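Local structure of peptide amidase (Stenotrophomonas maltophilia, 1M22) at residues A[182-187]-A[212-217]; A[229-234]-A[264-269]. The protein is an amidase signature hydrolase that probably cleaves the C-terminal amide group of peptides. All blocks are in the same frame, centred on the assembly; numbering follows the deposited sequence.

Overall arrangement
The two contacts follow one another along the chain and neither nest nor cross. Contact 1 comes first. It starts on strand 180-185 of the large mixed sheet and returns at 212-217. The loop it closes carries the nucleophile S189, helix 191-196 and strand 200-203. The chain then enters the sheet again as strand 223-228. Contact 2 opens directly after that strand, at the start of helix 231-241, and closes at 264-269, before strand 275-279. Contact 1 is buried beside the active site. Contact 2 lies further out and packs a connecting loop against the start of the helix. Their centres are 24 Å apart and their nearest atoms about 8 Å.

Contact 1. Residues A[182-187]-A[212-217]; sequences IGTETD and DGIIPI
T186 meets I217, and T184 meets I214, where a loop lies against the C-terminal end of strand 180-185. This strand belongs to the mixed central sheet of the amidase signature fold. Strand 82-86 runs parallel to it on one side, and strand 223-228 runs antiparallel on the other. All four touching residues are buried.

The T186 and I217 side chains meet at a slant. OG1 of T186 lies 3.5 Å from CD1 of I217. The same oxygen also touches CB of I217, at 3.7 Å. On the methyl side, T186 CG2 meets I217 CG2 at 3.8 Å, normal methyl contact. With chi1 at -64°, T186 turns OG1 toward its own backbone N side and sets CG2 opposite that N. Both branches then rest on the isoleucine. The backbones come close here too, with CA of T186 7.0 Å from CA of I217. The second pair is lighter. The methyl groups T184 CG2 and I214 CG2 brush past each other at 4.2 Å, and the backbones stand further apart.

The hydroxyl groups are held from outside the two segments. T186 OG1 is hydrogen-bonded to OD1 of D222, whose OD2 bonds the backbone N of I217, so one carboxylate ties both sides of the contact together.

T184 joins the contact to the active site of the Ser-Ser-Lys type: the nearest side-chain atoms of T184 and the catalytic S165 are about 5 Å apart. At T184, chi1 of 73° sends CG2 to I214 while OG1 is hydrogen-bonded to both NZ of K86, also catalytic, and ND2 of N88.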
ATOM      1  N   ILE A 182      -4.981   4.912   0.004  1.00  5.55           N
ATOM      2  CA  ILE A 182      -3.579   5.020   0.378  1.00  6.07           C
ATOM      3  C   ILE A 182      -3.268   3.917   1.381  1.00  6.31           C
ATOM      4  O   ILE A 182      -4.033   3.682   2.327  1.00  6.84           O
ATOM      5  CB  ILE A 182      -3.249   6.372   1.065  1.00  6.03           C
ATOM      6  CG1 ILE A 182      -3.695   7.549   0.195  1.00  8.29           C
ATOM      7  CG2 ILE A 182      -1.749   6.455   1.336  1.00  6.49           C
ATOM      8  CD1 ILE A 182      -3.008   7.625  -1.148  1.00  8.39           C
ATOM      9  N   GLY A 183      -2.154   3.232   1.160  1.00  5.67           N
ATOM     10  CA  GLY A 183      -1.723   2.200   2.084  1.00  5.80           C
ATOM     11  C   GLY A 183      -0.306   2.538   2.505  1.00  5.45           C
ATOM     12  O   GLY A 183       0.213   3.595   2.142  1.00  6.09           O
ATOM     13  N   THR A 184       0.312   1.671   3.301  1.00  5.54           N
ATOM     14  CA  THR A 184       1.701   1.873   3.702  1.00  4.65           C
ATOM     15  C   THR A 184       2.393   0.523   3.669  1.00  5.89           C
ATOM     16  O   THR A 184       1.754  -0.521   3.826  1.00  6.12           O
ATOM     17  CB  THR A 184       1.879   2.481   5.135  1.00  6.29           C
ATOM     18  OG1 THR A 184       1.568   1.498   6.129  1.00  7.49           O
ATOM     19  CG2 THR A 184       1.008   3.708   5.323  1.00  7.34           C
ATOM     20  N   GLU A 185       3.700   0.545   3.435  1.00  5.84           N
ATOM     21  CA  GLU A 185       4.468  -0.683   3.392  1.00  6.37           C
ATOM     22  C   GLU A 185       5.777  -0.562   4.149  1.00  6.96           C
ATOM     23  O   GLU A 185       6.459   0.466   4.090  1.00  8.58           O
ATOM     24  CB  GLU A 185       4.776  -1.104   1.943  1.00  6.35           C
ATOM     25  CG  GLU A 185       5.673  -2.355   1.870  1.00  7.32           C
ATOM     26  CD  GLU A 185       5.561  -3.150   0.569  1.00  7.82           C
ATOM     27  OE1 GLU A 185       4.495  -3.113  -0.086  1.00  8.03           O
ATOM     28  OE2 GLU A 185       6.541  -3.845   0.218  1.00  8.43           O
ATOM     29  N   THR A 186       6.102  -1.622   4.877  1.00  7.47           N
ATOM     30  CA  THR A 186       7.356  -1.726   5.604  1.00  7.06           C
ATOM     31  C   THR A 186       8.034  -2.912   4.907  1.00  7.58           C
ATOM     32  O   THR A 186       9.200  -2.843   4.533  1.00  8.44           O
ATOM     33  CB  THR A 186       7.111  -1.979   7.096  1.00  8.55           C
ATOM     34  OG1 THR A 186       6.431  -0.842   7.650  1.00 11.05           O
ATOM     35  CG2 THR A 186       8.432  -2.180   7.828  1.00 11.30           C
ATOM     36  N   ASP A 187       7.284  -3.996   4.723  1.00  8.59           N
ATOM     37  CA  ASP A 187       7.771  -5.159   3.983  1.00  7.61           C
ATOM     38  C   ASP A 187       6.585  -5.990   3.487  1.00  8.60           C
ATOM     39  O   ASP A 187       6.105  -6.896   4.176  1.00 10.05           O
ATOM     40  CB  ASP A 187       8.712  -6.045   4.809  1.00  8.66           C
ATOM     41  CG  ASP A 187       9.442  -7.069   3.941  1.00 10.78           C
ATOM     42  OD1 ASP A 187       8.872  -7.502   2.917  1.00 11.53           O
ATOM     43  OD2 ASP A 187      10.586  -7.448   4.269  1.00 12.48           O
ATOM     44  N   ASP A 212       5.713  11.731   7.420  1.00  6.93           N
ATOM     45  CA  ASP A 212       5.268  12.494   8.576  1.00  7.33           C
ATOM     46  C   ASP A 212       3.776  12.286   8.813  1.00  8.45           C
ATOM     47  O   ASP A 212       2.976  12.243   7.875  1.00 10.18           O
ATOM     48  CB  ASP A 212       5.581  13.983   8.414  1.00 12.64           C
ATOM     49  CG  ASP A 212       5.630  14.710   9.756  1.00 15.93           C
ATOM     50  OD1 ASP A 212       6.395  14.277  10.649  1.00 19.20           O
ATOM     51  OD2 ASP A 212       4.905  15.708   9.919  1.00 17.84           O
ATOM     52  N   GLY A 213       3.405  12.128  10.076  1.00  7.96           N
ATOM     53  CA  GLY A 213       2.010  11.930  10.409  1.00  7.31           C
ATOM     54  C   GLY A 213       1.518  10.508  10.231  1.00  7.44           C
ATOM     55  O   GLY A 213       0.314  10.275  10.176  1.00  8.96           O
ATOM     56  N   ILE A 214       2.441   9.555  10.134  1.00  6.94           N
ATOM     57  CA  ILE A 214       2.068   8.153   9.986  1.00  7.18           C
ATOM     58  C   ILE A 214       2.632   7.339  11.149  1.00  8.01           C
ATOM     59  O   ILE A 214       3.813   7.464  11.471  1.00  8.67           O
ATOM     60  CB  ILE A 214       2.616   7.552   8.665  1.00  7.00           C
ATOM     61  CG1 ILE A 214       2.122   8.370   7.467  1.00  8.70           C
ATOM     62  CG2 ILE A 214       2.169   6.098   8.532  1.00  8.76           C
ATOM     63  CD1 ILE A 214       2.648   7.881   6.128  1.00 10.42           C
ATOM     64  N   ILE A 215       1.789   6.531  11.791  1.00  7.44           N
ATOM     65  CA  ILE A 215       2.249   5.673  12.888  1.00  8.69           C
ATOM     66  C   ILE A 215       3.268   4.782  12.193  1.00  8.98           C
ATOM     67  O   ILE A 215       2.947   4.058  11.251  1.00  9.34           O
ATOM     68  CB  ILE A 215       1.096   4.850  13.487  1.00  8.64           C
ATOM     69  CG1 ILE A 215       0.081   5.806  14.117  1.00  9.45           C
ATOM     70  CG2 ILE A 215       1.631   3.869  14.529  1.00  9.75           C
ATOM     71  CD1 ILE A 215      -1.114   5.126  14.752  1.00  9.97           C
ATOM     72  N   PRO A 216       4.517   4.811  12.661  1.00  9.77           N
ATOM     73  CA  PRO A 216       5.579   4.023  12.041  1.00  9.83           C
ATOM     74  C   PRO A 216       5.928   2.632  12.520  1.00  9.94           C
ATOM     75  O   PRO A 216       5.373   2.094  13.477  1.00 10.61           O
ATOM     76  CB  PRO A 216       6.776   4.934  12.219  1.00  9.96           C
ATOM     77  CG  PRO A 216       6.571   5.378  13.662  1.00 12.20           C
ATOM     78  CD  PRO A 216       5.067   5.683  13.718  1.00  9.80           C
ATOM     79  N   ILE A 217       6.875   2.065  11.784  1.00  9.19           N
ATOM     80  CA  ILE A 217       7.506   0.808  12.132  1.00  9.85           C
ATOM     81  C   ILE A 217       8.983   1.122  11.904  1.00  9.40           C
ATOM     82  O   ILE A 217       9.754   1.192  12.850  1.00 11.97           O
ATOM     83  CB  ILE A 217       7.132  -0.402  11.246  1.00  7.82           C
ATOM     84  CG1 ILE A 217       5.684  -0.828  11.498  1.00 10.07           C
ATOM     85  CG2 ILE A 217       8.057  -1.577  11.598  1.00  9.88           C
ATOM     86  CD1 ILE A 217       5.250  -2.033  10.680  1.00 11.04           C
TER

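Contact 2. Residues A[229-234]-A[264-269]; sequences RSVADA and ARLDPQ
L266 lays its forked end against A232 and V231, in the first turn of helix 231-241. The arrangement joins the start of this helix to the loop that leads on to strand 275-279.

The contact itself is apolar. CD1 of L266 lies 3.6 Å from CB of A232. CD2 of L266 sits 3.8 Å from CA of A232, so the two methyl groups share the surface of one alanine. CD2 of L266 also reaches CG1 of V231, at 4.1 Å. CG1 is the V231 branch that meets the leucine; chi1 of 175° sets it opposite the backbone N. The V231 and L266 side chains lie side by side and point opposite ways. L266 also touches I474 and Y478 of helix 470-484.

Hydrogen bonds shape each segment separately. S230 is the N-cap of the helix: the backbone N of D233 donates to S230 OG at 3.2 Å. D12 is a second partner of this hydroxyl. In the loop, L266 is the centre of an inverse gamma turn, closed by a weak bond from D267 N to R265 O. An Asx turn follows, with Q269 N 2.8 Å from D267 OD1. This donor approaches from above the carboxylate plane, 50° out of it.

Both segments also have polar links to helix 470-484: the backbone N of V231 bonds E481, and R265 NE makes a salt bridge with E475.

Across the two segments, then, the grip depends on apolar carbon-carbon packing over a small area. The polar bonds set the shape of each side, and direct bonding between the segments plays no part.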
ATOM      1  N   ARG A 229      -7.385   0.481  -8.839  1.00  5.83           N
ATOM      2  CA  ARG A 229      -7.753  -0.599  -9.740  1.00  7.07           C
ATOM      3  C   ARG A 229      -6.948  -0.559 -11.031  1.00  7.96           C
ATOM      4  O   ARG A 229      -6.873  -1.559 -11.749  1.00  9.03           O
ATOM      5  CB  ARG A 229      -9.249  -0.534 -10.049  1.00  6.70           C
ATOM      6  CG  ARG A 229     -10.133  -0.870  -8.854  1.00  7.55           C
ATOM      7  CD  ARG A 229     -11.600  -0.620  -9.171  1.00  7.63           C
ATOM      8  NE  ARG A 229     -11.852   0.789  -9.456  1.00  8.42           N
ATOM      9  CZ  ARG A 229     -12.012   1.729  -8.529  1.00  8.28           C
ATOM     10  NH1 ARG A 229     -11.960   1.418  -7.239  1.00  8.52           N
ATOM     11  NH2 ARG A 229     -12.205   2.989  -8.895  1.00 10.21           N
ATOM     12  N   SER A 230      -6.332   0.586 -11.317  1.00  6.40           N
ATOM     13  CA  SER A 230      -5.547   0.743 -12.538  1.00  7.10           C
ATOM     14  C   SER A 230      -4.247   1.491 -12.287  1.00  6.39           C
ATOM     15  O   SER A 230      -4.120   2.239 -11.317  1.00  6.21           O
ATOM     16  CB  SER A 230      -6.353   1.511 -13.586  1.00  8.52           C
ATOM     17  OG  SER A 230      -6.497   2.871 -13.201  1.00  9.21           O
ATOM     18  N   VAL A 231      -3.286   1.289 -13.180  1.00  5.86           N
ATOM     19  CA  VAL A 231      -2.000   1.962 -13.080  1.00  6.18           C
ATOM     20  C   VAL A 231      -2.177   3.470 -13.248  1.00  5.50           C
ATOM     21  O   VAL A 231      -1.511   4.248 -12.571  1.00  6.42           O
ATOM     22  CB  VAL A 231      -1.012   1.417 -14.139  1.00  6.51           C
ATOM     23  CG1 VAL A 231       0.292   2.214 -14.104  1.00  7.25           C
ATOM     24  CG2 VAL A 231      -0.736  -0.063 -13.879  1.00  7.77           C
ATOM     25  N   ALA A 232      -3.077   3.884 -14.137  1.00  5.87           N
ATOM     26  CA  ALA A 232      -3.315   5.310 -14.350  1.00  6.11           C
ATOM     27  C   ALA A 232      -3.798   5.979 -13.062  1.00  6.86           C
ATOM     28  O   ALA A 232      -3.377   7.087 -12.732  1.00  6.95           O
ATOM     29  CB  ALA A 232      -4.340   5.506 -15.461  1.00  8.00           C
ATOM     30  N   ASP A 233      -4.690   5.309 -12.337  1.00  6.01           N
ATOM     31  CA  ASP A 233      -5.201   5.854 -11.082  1.00  6.73           C
ATOM     32  C   ASP A 233      -4.076   5.948 -10.050  1.00  6.07           C
ATOM     33  O   ASP A 233      -3.969   6.934  -9.319  1.00  6.62           O
ATOM     34  CB  ASP A 233      -6.329   4.972 -10.531  1.00  8.03           C
ATOM     35  CG  ASP A 233      -7.634   5.141 -11.287  1.00 10.87           C
ATOM     36  OD1 ASP A 233      -7.659   5.874 -12.301  1.00 11.02           O
ATOM     37  OD2 ASP A 233      -8.643   4.534 -10.860  1.00 11.26           O
ATOM     38  N   ALA A 234      -3.238   4.917  -9.985  1.00  5.93           N
ATOM     39  CA  ALA A 234      -2.128   4.925  -9.039  1.00  6.26           C
ATOM     40  C   ALA A 234      -1.168   6.070  -9.353  1.00  6.18           C
ATOM     41  O   ALA A 234      -0.652   6.726  -8.443  1.00  6.47           O
ATOM     42  CB  ALA A 234      -1.387   3.597  -9.086  1.00  7.23           C
ATOM     43  N   ALA A 264       2.093  11.306 -17.165  1.00 10.92           N
ATOM     44  CA  ALA A 264       2.745  11.525 -18.452  1.00 12.86           C
ATOM     45  C   ALA A 264       3.497  10.255 -18.854  1.00 11.92           C
ATOM     46  O   ALA A 264       3.854  10.073 -20.018  1.00 13.74           O
ATOM     47  CB  ALA A 264       3.719  12.699 -18.360  1.00 13.49           C
ATOM     48  N   ARG A 265       3.729   9.376 -17.882  1.00 11.54           N
ATOM     49  CA  ARG A 265       4.443   8.126 -18.124  1.00 10.76           C
ATOM     50  C   ARG A 265       3.517   6.969 -18.492  1.00 10.50           C
ATOM     51  O   ARG A 265       3.960   5.825 -18.612  1.00 12.82           O
ATOM     52  CB  ARG A 265       5.274   7.756 -16.889  1.00 12.28           C
ATOM     53  CG  ARG A 265       6.439   8.705 -16.603  1.00 12.53           C
ATOM     54  CD  ARG A 265       7.639   8.423 -17.504  1.00 18.35           C
ATOM     55  NE  ARG A 265       7.387   8.738 -18.910  1.00 22.75           N
ATOM     56  CZ  ARG A 265       7.235   9.969 -19.386  1.00 22.60           C
ATOM     57  NH1 ARG A 265       7.309  11.014 -18.573  1.00 25.27           N
ATOM     58  NH2 ARG A 265       7.015  10.157 -20.680  1.00 25.85           N
ATOM     59  N   LEU A 266       2.230   7.261 -18.667  1.00  9.55           N
ATOM     60  CA  LEU A 266       1.268   6.231 -19.048  1.00  9.96           C
ATOM     61  C   LEU A 266       1.392   6.046 -20.563  1.00 10.63           C
ATOM     62  O   LEU A 266       0.531   6.462 -21.343  1.00 11.73           O
ATOM     63  CB  LEU A 266      -0.147   6.658 -18.648  1.00  9.81           C
ATOM     64  CG  LEU A 266      -0.324   6.886 -17.139  1.00  9.27           C
ATOM     65  CD1 LEU A 266      -1.705   7.456 -16.867  1.00 10.87           C
ATOM     66  CD2 LEU A 266      -0.115   5.581 -16.373  1.00 11.15           C
ATOM     67  N   ASP A 267       2.490   5.411 -20.956  1.00 11.76           N
ATOM     68  CA  ASP A 267       2.822   5.166 -22.355  1.00 12.70           C
ATOM     69  C   ASP A 267       2.512   3.725 -22.766  1.00 12.19           C
ATOM     70  O   ASP A 267       3.128   2.792 -22.262  1.00 11.33           O
ATOM     71  CB  ASP A 267       4.316   5.442 -22.550  1.00 14.58           C
ATOM     72  CG  ASP A 267       4.739   5.419 -24.002  1.00 16.96           C
ATOM     73  OD1 ASP A 267       3.973   4.920 -24.849  1.00 13.78           O
ATOM     74  OD2 ASP A 267       5.857   5.896 -24.292  1.00 20.78           O
ATOM     75  N   PRO A 268       1.559   3.529 -23.695  1.00 11.13           N
ATOM     76  CA  PRO A 268       1.206   2.179 -24.146  1.00 13.15           C
ATOM     77  C   PRO A 268       2.354   1.451 -24.859  1.00 12.32           C
ATOM     78  O   PRO A 268       2.297   0.240 -25.074  1.00 15.02           O
ATOM     79  CB  PRO A 268      -0.005   2.422 -25.048  1.00 13.75           C
ATOM     80  CG  PRO A 268       0.252   3.782 -25.593  1.00 13.89           C
ATOM     81  CD  PRO A 268       0.735   4.540 -24.382  1.00 12.84           C
ATOM     82  N   GLN A 269       3.394   2.197 -25.222  1.00 11.51           N
ATOM     83  CA  GLN A 269       4.570   1.621 -25.870  1.00 11.93           C
ATOM     84  C   GLN A 269       5.719   1.612 -24.859  1.00 11.47           C
ATOM     85  O   GLN A 269       6.892   1.506 -25.221  1.00 12.62           O
ATOM     86  CB  GLN A 269       4.961   2.444 -27.102  1.00 15.33           C
ATOM     87  CG  GLN A 269       3.918   2.411 -28.214  1.00 20.10           C
ATOM     88  CD  GLN A 269       4.384   3.093 -29.488  1.00 24.86           C
ATOM     89  OE1 GLN A 269       3.677   3.094 -30.497  1.00 27.65           O
ATOM     90  NE2 GLN A 269       5.577   3.676 -29.449  1.00 26.93           N
TER